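Local coordinates for SusD superfamily protein (Parabacteroides distasonis, PDB 3OTN), which probably binds carbohydrate or another nutrient at the bacterial outer membrane, at residues Thr31-Met36 with Trp355-Tyr360; Tyr125-Val130 with Lys191-Asp196; Glu248-Val253 with Thr361-Met366. All coordinates share one frame; numbering follows the deposited sequence.

Contact 1 of 3, residues Thr31-Met36 with Trp355-Tyr360; sequences TVFNKM and WSVYRY. With EDO (1,2-ethanediol), chain S.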
loop_
_atom_site.group_PDB
_atom_site.type_symbol
_atom_site.label_atom_id
_atom_site.label_comp_id
_atom_site.label_asym_id
_atom_site.label_seq_id
_atom_site.Cartn_x
_atom_site.Cartn_y
_atom_site.Cartn_z
ATOM N N THR A 31 -1.410 -0.605 12.210
ATOM C CA THR A 31 -2.723 -0.023 12.071
ATOM C C THR A 31 -2.705 1.151 11.110
ATOM O O THR A 31 -3.659 1.341 10.369
ATOM C CB THR A 31 -3.281 0.450 13.411
ATOM O OG1 THR A 31 -2.339 1.369 13.989
ATOM C CG2 THR A 31 -3.535 -0.734 14.349
ATOM N N VAL A 32 -1.601 1.885 11.035
ATOM C CA VAL A 32 -1.544 3.074 10.147
ATOM C C VAL A 32 -1.783 2.762 8.662
ATOM O O VAL A 32 -2.268 3.621 7.910
ATOM C CB VAL A 32 -0.205 3.865 10.307
ATOM C CG1 VAL A 32 0.957 3.125 9.617
ATOM C CG2 VAL A 32 -0.349 5.271 9.770
ATOM N N PHE A 33 -1.468 1.535 8.234
ATOM C CA PHE A 33 -1.580 1.160 6.816
ATOM C C PHE A 33 -3.045 0.965 6.398
ATOM O O PHE A 33 -3.338 0.915 5.194
ATOM C CB PHE A 33 -0.723 -0.079 6.472
ATOM C CG PHE A 33 0.727 0.063 6.880
ATOM C CD1 PHE A 33 1.470 1.159 6.453
ATOM C CD2 PHE A 33 1.341 -0.880 7.687
ATOM C CE1 PHE A 33 2.798 1.337 6.867
ATOM C CE2 PHE A 33 2.666 -0.712 8.106
ATOM C CZ PHE A 33 3.378 0.414 7.709
ATOM N N ASN A 34 -3.938 0.812 7.385
ATOM C CA ASN A 34 -5.395 0.796 7.127
ATOM C C ASN A 34 -6.088 0.957 8.447
ATOM O O ASN A 34 -6.195 0.013 9.238
ATOM C CB ASN A 34 -5.815 -0.511 6.431
ATOM C CG ASN A 34 -7.274 -0.536 6.042
ATOM O OD1 ASN A 34 -8.124 -0.024 6.745
ATOM N ND2 ASN A 34 -7.570 -1.181 4.901
ATOM N N LYS A 35 -6.500 2.181 8.734
ATOM C CA LYS A 35 -7.294 2.422 9.899
ATOM C C LYS A 35 -8.235 3.587 9.666
ATOM O O LYS A 35 -7.941 4.508 8.879
ATOM C CB LYS A 35 -6.417 2.699 11.126
ATOM C CG LYS A 35 -5.650 4.022 11.110
ATOM C CD LYS A 35 -5.000 4.306 12.473
ATOM C CE LYS A 35 -5.013 5.781 12.812
ATOM N NZ LYS A 35 -4.285 6.099 14.093
HETATM N N MSE A 36 -9.313 3.579 10.436
HETATM C CA MSE A 36 -10.306 4.637 10.386
HETATM C C MSE A 36 -9.762 5.861 11.121
HETATM O O MSE A 36 -9.095 5.727 12.164
HETATM C CB MSE A 36 -11.608 4.207 11.009
HETATM C CG MSE A 36 -12.269 3.000 10.345
HETATM SE SE MSE A 36 -12.617 3.054 8.425
HETATM C CE MSE A 36 -13.802 4.659 8.387
ATOM N N TRP A 355 -5.796 -6.645 4.887
ATOM C CA TRP A 355 -5.388 -5.645 3.873
ATOM C C TRP A 355 -3.911 -5.855 3.512
ATOM O O TRP A 355 -3.047 -5.827 4.383
ATOM C CB TRP A 355 -5.625 -4.239 4.382
ATOM C CG TRP A 355 -5.130 -3.117 3.516
ATOM C CD1 TRP A 355 -3.959 -2.411 3.678
ATOM C CD2 TRP A 355 -5.754 -2.579 2.343
ATOM N NE1 TRP A 355 -3.851 -1.458 2.712
ATOM C CE2 TRP A 355 -4.932 -1.531 1.880
ATOM C CE3 TRP A 355 -6.954 -2.845 1.673
ATOM C CZ2 TRP A 355 -5.250 -0.770 0.764
ATOM C CZ3 TRP A 355 -7.283 -2.075 0.560
ATOM C CH2 TRP A 355 -6.424 -1.052 0.121
ATOM N N SER A 356 -3.626 -6.066 2.236
ATOM C CA SER A 356 -2.249 -6.311 1.808
ATOM C C SER A 356 -1.302 -5.123 1.867
ATOM O O SER A 356 -1.671 -4.013 1.512
ATOM C CB SER A 356 -2.238 -6.846 0.393
ATOM O OG SER A 356 -2.796 -8.110 0.409
ATOM N N VAL A 357 -0.084 -5.377 2.336
ATOM C CA VAL A 357 1.047 -4.463 2.154
ATOM C C VAL A 357 1.895 -4.955 0.958
ATOM O O VAL A 357 2.246 -4.160 0.090
ATOM C CB VAL A 357 1.905 -4.357 3.455
ATOM C CG1 VAL A 357 3.170 -3.543 3.228
ATOM C CG2 VAL A 357 1.072 -3.765 4.576
ATOM N N TYR A 358 2.236 -6.240 0.927
ATOM C CA TYR A 358 2.867 -6.867 -0.269
ATOM C C TYR A 358 2.190 -8.180 -0.597
ATOM O O TYR A 358 1.974 -9.004 0.293
ATOM C CB TYR A 358 4.381 -7.124 -0.095
ATOM C CG TYR A 358 5.169 -5.853 -0.166
ATOM C CD1 TYR A 358 5.329 -5.193 -1.365
ATOM C CD2 TYR A 358 5.704 -5.276 0.977
ATOM C CE1 TYR A 358 5.997 -3.980 -1.437
ATOM C CE2 TYR A 358 6.374 -4.068 0.913
ATOM C CZ TYR A 358 6.519 -3.438 -0.303
ATOM O OH TYR A 358 7.146 -2.246 -0.379
ATOM N N ARG A 359 1.884 -8.383 -1.870
ATOM C CA ARG A 359 1.436 -9.666 -2.385
ATOM C C ARG A 359 2.278 -10.048 -3.609
ATOM O O ARG A 359 2.970 -9.235 -4.181
ATOM C CB ARG A 359 -0.058 -9.662 -2.695
ATOM C CG ARG A 359 -0.518 -8.792 -3.866
ATOM C CD ARG A 359 -2.002 -8.924 -3.970
ATOM N NE ARG A 359 -2.658 -8.112 -5.014
ATOM C CZ ARG A 359 -3.153 -8.571 -6.166
ATOM N NH1 ARG A 359 -3.022 -9.853 -6.509
ATOM N NH2 ARG A 359 -3.829 -7.742 -6.987
ATOM N N TYR A 360 2.261 -11.316 -3.949
ATOM C CA TYR A 360 3.131 -11.856 -4.997
ATOM C C TYR A 360 2.972 -11.205 -6.354
ATOM O O TYR A 360 3.980 -10.996 -7.061
ATOM C CB TYR A 360 2.878 -13.354 -5.099
ATOM C CG TYR A 360 3.873 -14.184 -5.866
ATOM C CD1 TYR A 360 5.231 -14.072 -5.637
ATOM C CD2 TYR A 360 3.431 -15.176 -6.721
ATOM C CE1 TYR A 360 6.119 -14.897 -6.286
ATOM C CE2 TYR A 360 4.307 -16.005 -7.374
ATOM C CZ TYR A 360 5.642 -15.865 -7.152
ATOM O OH TYR A 360 6.507 -16.672 -7.809
HETATM C C1 EDO S . 6.956 -17.175 -12.342
HETATM O O1 EDO S . 6.940 -17.400 -13.756
HETATM C C2 EDO S . 5.533 -16.964 -11.840
HETATM O O2 EDO S . 5.424 -17.465 -10.501
HETATM O O HOH W 1 -1.955 1.055 2.983
#
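Asn34 sets its side chain over one face of the Trp355 indole. The amide nitrogen ND2 lies 3.4 Å from Trp355 CG and sits toward the rim of the ring system; the amide stands steeply on the indole, the two planes 78° apart. Asn34 CB adds a CH-pi contact to the five-membered ring, 4.1 Å from its centroid. This pose follows from Asn34 chi1 of -175°, which swings the amide away from its own backbone nitrogen and across the ring. The amide's polar bonds go elsewhere, OD1 to Asn43 and ND2 to Ser264.

One water provides the polar link. It donates to Phe33 O at 2.6 Å and accepts from Trp355 NE1 at 3.2 Å. At the far end, Tyr360 OH is hydrogen-bonded to EDO O2 of an ethanediol probably from the crystallisation liquor. The apolar part is slight: Phe33 CD2 meets Val357 CG2 at 4.3 Å. A leucine in place of Trp355 would probably leave the water without its indole donor and the Asn34 amide without the flat surface beneath it.

The indole N-H and the Phe33 carbonyl are satisfied through the shared water rather than by each other, so the join rests on ring-face packing and that water.

Contact 2 of 3, residues Tyr125-Val130 with Lys191-Asp196; sequences YYFYLV and KALLAD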
loop_
_atom_site.group_PDB
_atom_site.type_symbol
_atom_site.label_atom_id
_atom_site.label_comp_id
_atom_site.label_asym_id
_atom_site.label_seq_id
_atom_site.Cartn_x
_atom_site.Cartn_y
_atom_site.Cartn_z
ATOM N N TYR A 125 8.294 1.572 8.128
ATOM C CA TYR A 125 7.694 2.840 8.566
ATOM C C TYR A 125 8.385 4.025 7.867
ATOM O O TYR A 125 7.701 4.930 7.369
ATOM C CB TYR A 125 7.793 3.017 10.077
ATOM C CG TYR A 125 6.893 2.074 10.874
ATOM C CD1 TYR A 125 5.521 2.000 10.616
ATOM C CD2 TYR A 125 7.386 1.341 11.919
ATOM C CE1 TYR A 125 4.703 1.181 11.339
ATOM C CE2 TYR A 125 6.570 0.499 12.651
ATOM C CZ TYR A 125 5.234 0.420 12.348
ATOM O OH TYR A 125 4.418 -0.397 13.076
ATOM N N TYR A 126 9.722 3.997 7.828
ATOM C CA TYR A 126 10.493 5.051 7.202
ATOM C C TYR A 126 10.289 5.119 5.694
ATOM O O TYR A 126 10.249 6.207 5.136
ATOM C CB TYR A 126 11.993 4.929 7.505
ATOM C CG TYR A 126 12.390 5.660 8.752
ATOM C CD1 TYR A 126 12.327 7.065 8.810
ATOM C CD2 TYR A 126 12.818 4.973 9.871
ATOM C CE1 TYR A 126 12.707 7.746 9.959
ATOM C CE2 TYR A 126 13.215 5.635 11.018
ATOM C CZ TYR A 126 13.129 7.015 11.085
ATOM O OH TYR A 126 13.498 7.659 12.259
ATOM N N PHE A 127 10.135 3.965 5.047
ATOM C CA PHE A 127 9.900 3.927 3.599
ATOM C C PHE A 127 8.575 4.581 3.253
ATOM O O PHE A 127 8.499 5.250 2.237
ATOM C CB PHE A 127 9.970 2.466 3.090
ATOM C CG PHE A 127 9.925 2.309 1.596
ATOM C CD1 PHE A 127 10.740 3.064 0.764
ATOM C CD2 PHE A 127 9.125 1.336 1.027
ATOM C CE1 PHE A 127 10.721 2.861 -0.620
ATOM C CE2 PHE A 127 9.103 1.113 -0.344
ATOM C CZ PHE A 127 9.881 1.892 -1.173
ATOM N N TYR A 128 7.534 4.393 4.077
ATOM C CA TYR A 128 6.271 5.117 3.867
ATOM C C TYR A 128 6.490 6.623 4.125
ATOM O O TYR A 128 6.150 7.451 3.277
ATOM C CB TYR A 128 5.131 4.579 4.725
ATOM C CG TYR A 128 4.496 3.385 4.114
ATOM C CD1 TYR A 128 5.143 2.144 4.127
ATOM C CD2 TYR A 128 3.300 3.497 3.399
ATOM C CE1 TYR A 128 4.565 1.016 3.507
ATOM C CE2 TYR A 128 2.718 2.391 2.800
ATOM C CZ TYR A 128 3.337 1.159 2.850
ATOM O OH TYR A 128 2.725 0.079 2.255
ATOM N N LEU A 129 7.127 6.956 5.252
ATOM C CA LEU A 129 7.388 8.370 5.574
ATOM C C LEU A 129 8.133 9.134 4.473
ATOM O O LEU A 129 7.709 10.252 4.070
ATOM C CB LEU A 129 8.137 8.513 6.887
ATOM C CG LEU A 129 7.342 8.262 8.151
ATOM C CD1 LEU A 129 8.375 8.215 9.302
ATOM C CD2 LEU A 129 6.324 9.395 8.390
ATOM N N VAL A 130 9.202 8.561 3.948
ATOM C CA VAL A 130 10.003 9.292 2.947
ATOM C C VAL A 130 9.271 9.455 1.636
ATOM O O VAL A 130 9.435 10.484 0.979
ATOM C CB VAL A 130 11.452 8.703 2.673
ATOM C CG1 VAL A 130 12.351 8.839 3.917
ATOM C CG2 VAL A 130 11.394 7.275 2.169
ATOM N N LYS A 191 12.450 -9.358 1.479
ATOM C CA LYS A 191 12.873 -9.289 0.062
ATOM C C LYS A 191 11.908 -8.458 -0.765
ATOM O O LYS A 191 12.346 -7.728 -1.627
ATOM C CB LYS A 191 13.005 -10.668 -0.613
ATOM C CG LYS A 191 13.898 -11.655 0.045
ATOM C CD LYS A 191 15.305 -11.269 0.028
ATOM C CE LYS A 191 16.218 -12.455 0.527
ATOM N NZ LYS A 191 17.593 -12.027 0.300
ATOM N N ALA A 192 10.608 -8.553 -0.492
ATOM C CA ALA A 192 9.593 -7.747 -1.213
ATOM C C ALA A 192 9.785 -6.252 -0.936
ATOM O O ALA A 192 9.779 -5.430 -1.853
ATOM C CB ALA A 192 8.178 -8.188 -0.833
ATOM N N LEU A 193 9.964 -5.902 0.332
ATOM C CA LEU A 193 10.206 -4.530 0.709
ATOM C C LEU A 193 11.506 -4.011 0.138
ATOM O O LEU A 193 11.528 -2.901 -0.403
ATOM C CB LEU A 193 10.226 -4.350 2.228
ATOM C CG LEU A 193 10.476 -2.920 2.735
ATOM C CD1 LEU A 193 9.516 -1.905 2.071
ATOM C CD2 LEU A 193 10.368 -2.885 4.255
ATOM N N LEU A 194 12.581 -4.803 0.249
ATOM C CA LEU A 194 13.887 -4.367 -0.238
ATOM C C LEU A 194 13.882 -4.258 -1.783
ATOM O O LEU A 194 14.499 -3.339 -2.336
ATOM C CB LEU A 194 15.031 -5.243 0.301
ATOM C CG LEU A 194 16.464 -4.831 -0.050
ATOM C CD1 LEU A 194 16.732 -3.358 0.257
ATOM C CD2 LEU A 194 17.483 -5.713 0.669
ATOM N N ALA A 195 13.139 -5.125 -2.479
ATOM C CA ALA A 195 12.955 -4.942 -3.932
ATOM C C ALA A 195 12.350 -3.550 -4.248
ATOM O O ALA A 195 12.805 -2.827 -5.128
ATOM C CB ALA A 195 12.079 -6.055 -4.529
ATOM N N ASP A 196 11.336 -3.201 -3.495
ATOM C CA ASP A 196 10.605 -1.971 -3.682
ATOM C C ASP A 196 11.494 -0.761 -3.312
ATOM O O ASP A 196 11.494 0.272 -4.029
ATOM C CB ASP A 196 9.329 -2.026 -2.830
ATOM C CG ASP A 196 8.254 -1.029 -3.261
ATOM O OD1 ASP A 196 8.466 -0.235 -4.189
ATOM O OD2 ASP A 196 7.179 -1.021 -2.613
#
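Phe127 reaches from helix 108-133 to helix 187-202 and fits its ring against Leu193 and Asp196, which lie three residues apart on the latter. Its CG is anti to the backbone nitrogen (chi1 -172°), which carries the ring out from its own helix toward the other. Phe127 CD2 comes within 3.4 Å of Leu193 CD1, a close apolar touch, and the two side chains run past each other in opposite directions. Leu193 does not start out facing Phe127; its chi1 of -180° and the turn at chi2 bring the CD1 methyl round to the ring.

Asp196 approaches differently. Its carboxylate carbon lies in the ring plane at the edge of Phe127, Asp196 CG 3.7 Å from Phe127 CE2, and the carboxylate is turned 84° from the ring. The rim hydrogens of a phenyl ring carry slight positive charge, so this placement of the acid is probably mildly favourable. Farther round, Phe127 CZ lies 3.7 Å from the backbone oxygen Asp196 O. The firm polar partner of Asp196 is elsewhere: OD2 is hydrogen-bonded to Tyr358 OH.

Around this helix-helix packing, consistent with the TPR-like helical part of SusD proteins, Tyr160 of helix 156-172 also touches Phe127, and Arg131 makes a cation-pi contact with it. Tyr358 of strand 358-359 packs on both Phe127 and Leu193, so the small sheet meets the two helices where they meet each other.

Contact 3 of 3, residues Glu248-Val253 with Thr361-Met366; sequences EFIYQV and TDVLLM
Glu248 and Thr361 carry the polar half of this contact, and a single carboxylate oxygen does the work. Glu248 OE1 accepts from Thr361 OG1 at 2.6 Å and from the backbone Thr361 N at 3.0 Å. Both donors come from the same face of the carboxylate: the hydroxyl on the syn side, 32° out of plane, the N-H from higher above it, 51° out. The threonine is well suited to this double grip, because its chi1 of -64° leaves OG1 beside its own backbone nitrogen, and both can point to one acceptor. On the other side, the Glu248 chain is extended beyond CG and carries its acid across to the start of the helix.

Salt bridges surround the pair and probably reinforce it. Glu248 OE1 also bridges to Arg359, the residue at the N-cap position of helix 360-375, and OE2 to Arg392, which is hydrogen-bonded to Thr361 OG1 as well. The acid lies by the first turn of this helix, where the first-turn N-H groups and the helix dipole would probably favour its negative charge.

Strand 249-253 is the middle strand of a three-stranded antiparallel sheet, and it is broken by a classic beta bulge in which Ile250 and Tyr251 both face Tyr358. The strand that pairs with this stretch, 358-359, runs straight into helix 360-375.

The apolar half lies at the bulge. Ile250 CD1 meets Val363 CG2 at 3.6 Å, the two side chains crossing at about a right angle. From helix 187-202, Ala189 touches Ile250 and Ala192 touches Val363.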
loop_
_atom_site.group_PDB
_atom_site.type_symbol
_atom_site.label_atom_id
_atom_site.label_comp_id
_atom_site.label_asym_id
_atom_site.label_seq_id
_atom_site.Cartn_x
_atom_site.Cartn_y
_atom_site.Cartn_z
ATOM N N GLU A 248 -0.865 -15.591 -2.439
ATOM C CA GLU A 248 -0.004 -14.478 -2.849
ATOM C C GLU A 248 0.495 -13.627 -1.694
ATOM O O GLU A 248 1.494 -12.898 -1.841
ATOM C CB GLU A 248 -0.740 -13.555 -3.798
ATOM C CG GLU A 248 -1.041 -14.142 -5.163
ATOM C CD GLU A 248 -1.410 -13.094 -6.203
ATOM O OE1 GLU A 248 -0.973 -11.903 -6.059
ATOM O OE2 GLU A 248 -2.129 -13.473 -7.174
ATOM N N PHE A 249 -0.195 -13.672 -0.565
ATOM C CA PHE A 249 0.025 -12.656 0.455
ATOM C C PHE A 249 1.343 -12.872 1.197
ATOM O O PHE A 249 1.599 -13.940 1.751
ATOM C CB PHE A 249 -1.136 -12.540 1.417
ATOM C CG PHE A 249 -2.469 -12.243 0.744
ATOM C CD1 PHE A 249 -2.598 -11.213 -0.179
ATOM C CD2 PHE A 249 -3.581 -13.038 1.023
ATOM C CE1 PHE A 249 -3.830 -10.948 -0.792
ATOM C CE2 PHE A 249 -4.797 -12.787 0.443
ATOM C CZ PHE A 249 -4.938 -11.739 -0.472
ATOM N N ILE A 250 2.151 -11.816 1.218
ATOM C CA ILE A 250 3.515 -11.829 1.796
ATOM C C ILE A 250 3.524 -11.070 3.119
ATOM O O ILE A 250 4.018 -11.586 4.141
ATOM C CB ILE A 250 4.542 -11.214 0.791
ATOM C CG1 ILE A 250 4.601 -12.056 -0.481
ATOM C CG2 ILE A 250 5.970 -11.170 1.403
ATOM C CD1 ILE A 250 5.336 -11.369 -1.624
ATOM N N TYR A 251 2.970 -9.867 3.115
ATOM C CA TYR A 251 2.784 -9.112 4.363
ATOM C C TYR A 251 1.457 -8.338 4.325
ATOM O O TYR A 251 1.144 -7.694 3.335
ATOM C CB TYR A 251 3.999 -8.183 4.593
ATOM C CG TYR A 251 4.068 -7.739 6.013
ATOM C CD1 TYR A 251 4.466 -8.623 7.009
ATOM C CD2 TYR A 251 3.671 -6.455 6.382
ATOM C CE1 TYR A 251 4.486 -8.232 8.359
ATOM C CE2 TYR A 251 3.692 -6.044 7.728
ATOM C CZ TYR A 251 4.080 -6.927 8.705
ATOM O OH TYR A 251 4.077 -6.524 10.005
ATOM N N GLN A 252 0.700 -8.386 5.414
ATOM C CA GLN A 252 -0.610 -7.802 5.441
ATOM C C GLN A 252 -0.887 -7.141 6.781
ATOM O O GLN A 252 -0.355 -7.536 7.807
ATOM C CB GLN A 252 -1.664 -8.918 5.257
ATOM C CG GLN A 252 -1.617 -9.669 3.928
ATOM C CD GLN A 252 -2.891 -10.405 3.648
ATOM O OE1 GLN A 252 -3.183 -11.421 4.294
ATOM N NE2 GLN A 252 -3.674 -9.908 2.674
ATOM N N VAL A 253 -1.806 -6.189 6.763
ATOM C CA VAL A 253 -2.449 -5.711 7.957
ATOM C C VAL A 253 -3.474 -6.766 8.390
ATOM O O VAL A 253 -4.257 -7.250 7.561
ATOM C CB VAL A 253 -3.156 -4.391 7.747
ATOM C CG1 VAL A 253 -3.757 -3.949 9.048
ATOM C CG2 VAL A 253 -2.149 -3.289 7.258
ATOM N N THR A 361 1.745 -10.853 -6.737
ATOM C CA THR A 361 1.559 -10.165 -8.053
ATOM C C THR A 361 2.406 -8.889 -8.183
ATOM O O THR A 361 3.053 -8.671 -9.213
ATOM C CB THR A 361 0.083 -9.876 -8.392
ATOM O OG1 THR A 361 -0.622 -11.108 -8.535
ATOM C CG2 THR A 361 -0.051 -9.069 -9.716
ATOM N N ASP A 362 2.433 -8.086 -7.121
ATOM C CA ASP A 362 3.230 -6.858 -7.042
ATOM C C ASP A 362 4.712 -7.198 -7.188
ATOM O O ASP A 362 5.416 -6.574 -7.963
ATOM C CB ASP A 362 2.974 -6.199 -5.680
ATOM C CG ASP A 362 3.546 -4.775 -5.534
ATOM O OD1 ASP A 362 4.182 -4.182 -6.460
ATOM O OD2 ASP A 362 3.311 -4.229 -4.419
ATOM N N VAL A 363 5.152 -8.244 -6.502
ATOM C CA VAL A 363 6.561 -8.628 -6.545
ATOM C C VAL A 363 6.953 -9.071 -7.967
ATOM O O VAL A 363 8.014 -8.701 -8.435
ATOM C CB VAL A 363 6.923 -9.691 -5.521
ATOM C CG1 VAL A 363 8.400 -10.136 -5.707
ATOM C CG2 VAL A 363 6.696 -9.164 -4.106
ATOM N N LEU A 364 6.115 -9.872 -8.622
ATOM C CA LEU A 364 6.351 -10.276 -10.015
ATOM C C LEU A 364 6.483 -9.060 -10.973
ATOM O O LEU A 364 7.415 -8.982 -11.795
ATOM C CB LEU A 364 5.222 -11.179 -10.507
ATOM C CG LEU A 364 5.006 -12.543 -9.829
ATOM C CD1 LEU A 364 4.023 -13.405 -10.616
ATOM C CD2 LEU A 364 6.337 -13.253 -9.662
ATOM N N LEU A 365 5.573 -8.104 -10.849
ATOM C CA LEU A 365 5.635 -6.923 -11.708
ATOM C C LEU A 365 6.838 -6.038 -11.330
ATOM O O LEU A 365 7.422 -5.423 -12.198
ATOM C CB LEU A 365 4.327 -6.148 -11.638
ATOM C CG LEU A 365 3.142 -6.887 -12.276
ATOM C CD1 LEU A 365 1.834 -6.203 -11.864
ATOM C CD2 LEU A 365 3.293 -6.879 -13.800
HETATM N N MSE A 366 7.218 -5.979 -10.047
HETATM C CA MSE A 366 8.469 -5.302 -9.647
HETATM C C MSE A 366 9.691 -5.973 -10.245
HETATM O O MSE A 366 10.605 -5.272 -10.660
HETATM C CB MSE A 366 8.604 -5.203 -8.123
HETATM C CG MSE A 366 7.636 -4.222 -7.500
HETATM SE SE MSE A 366 8.186 -3.790 -5.679
HETATM C CE MSE A 366 7.936 -5.496 -4.845
#

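How the contacts relate
The three contacts form a compact group in the interior, with centres 11 to 13 Å apart. Contacts 1 and 3 share the three-stranded antiparallel sheet, in which strand 249-253 lies between 355-356 and 358-359; their segments alternate along the chain, and helix 360-375 of contact 3 follows directly on strand 358-359 of contact 1. Both segments of contact 2 fall between those of contact 1 in sequence and come before contact 3. Contact 2 also meets contact 1 where Phe33 packs on Tyr128, and contact 3 through Met366. Strand 358-359 and helix 360-375 both pack on helix 187-202, joining helices of the N-terminal part to the later SusD family part.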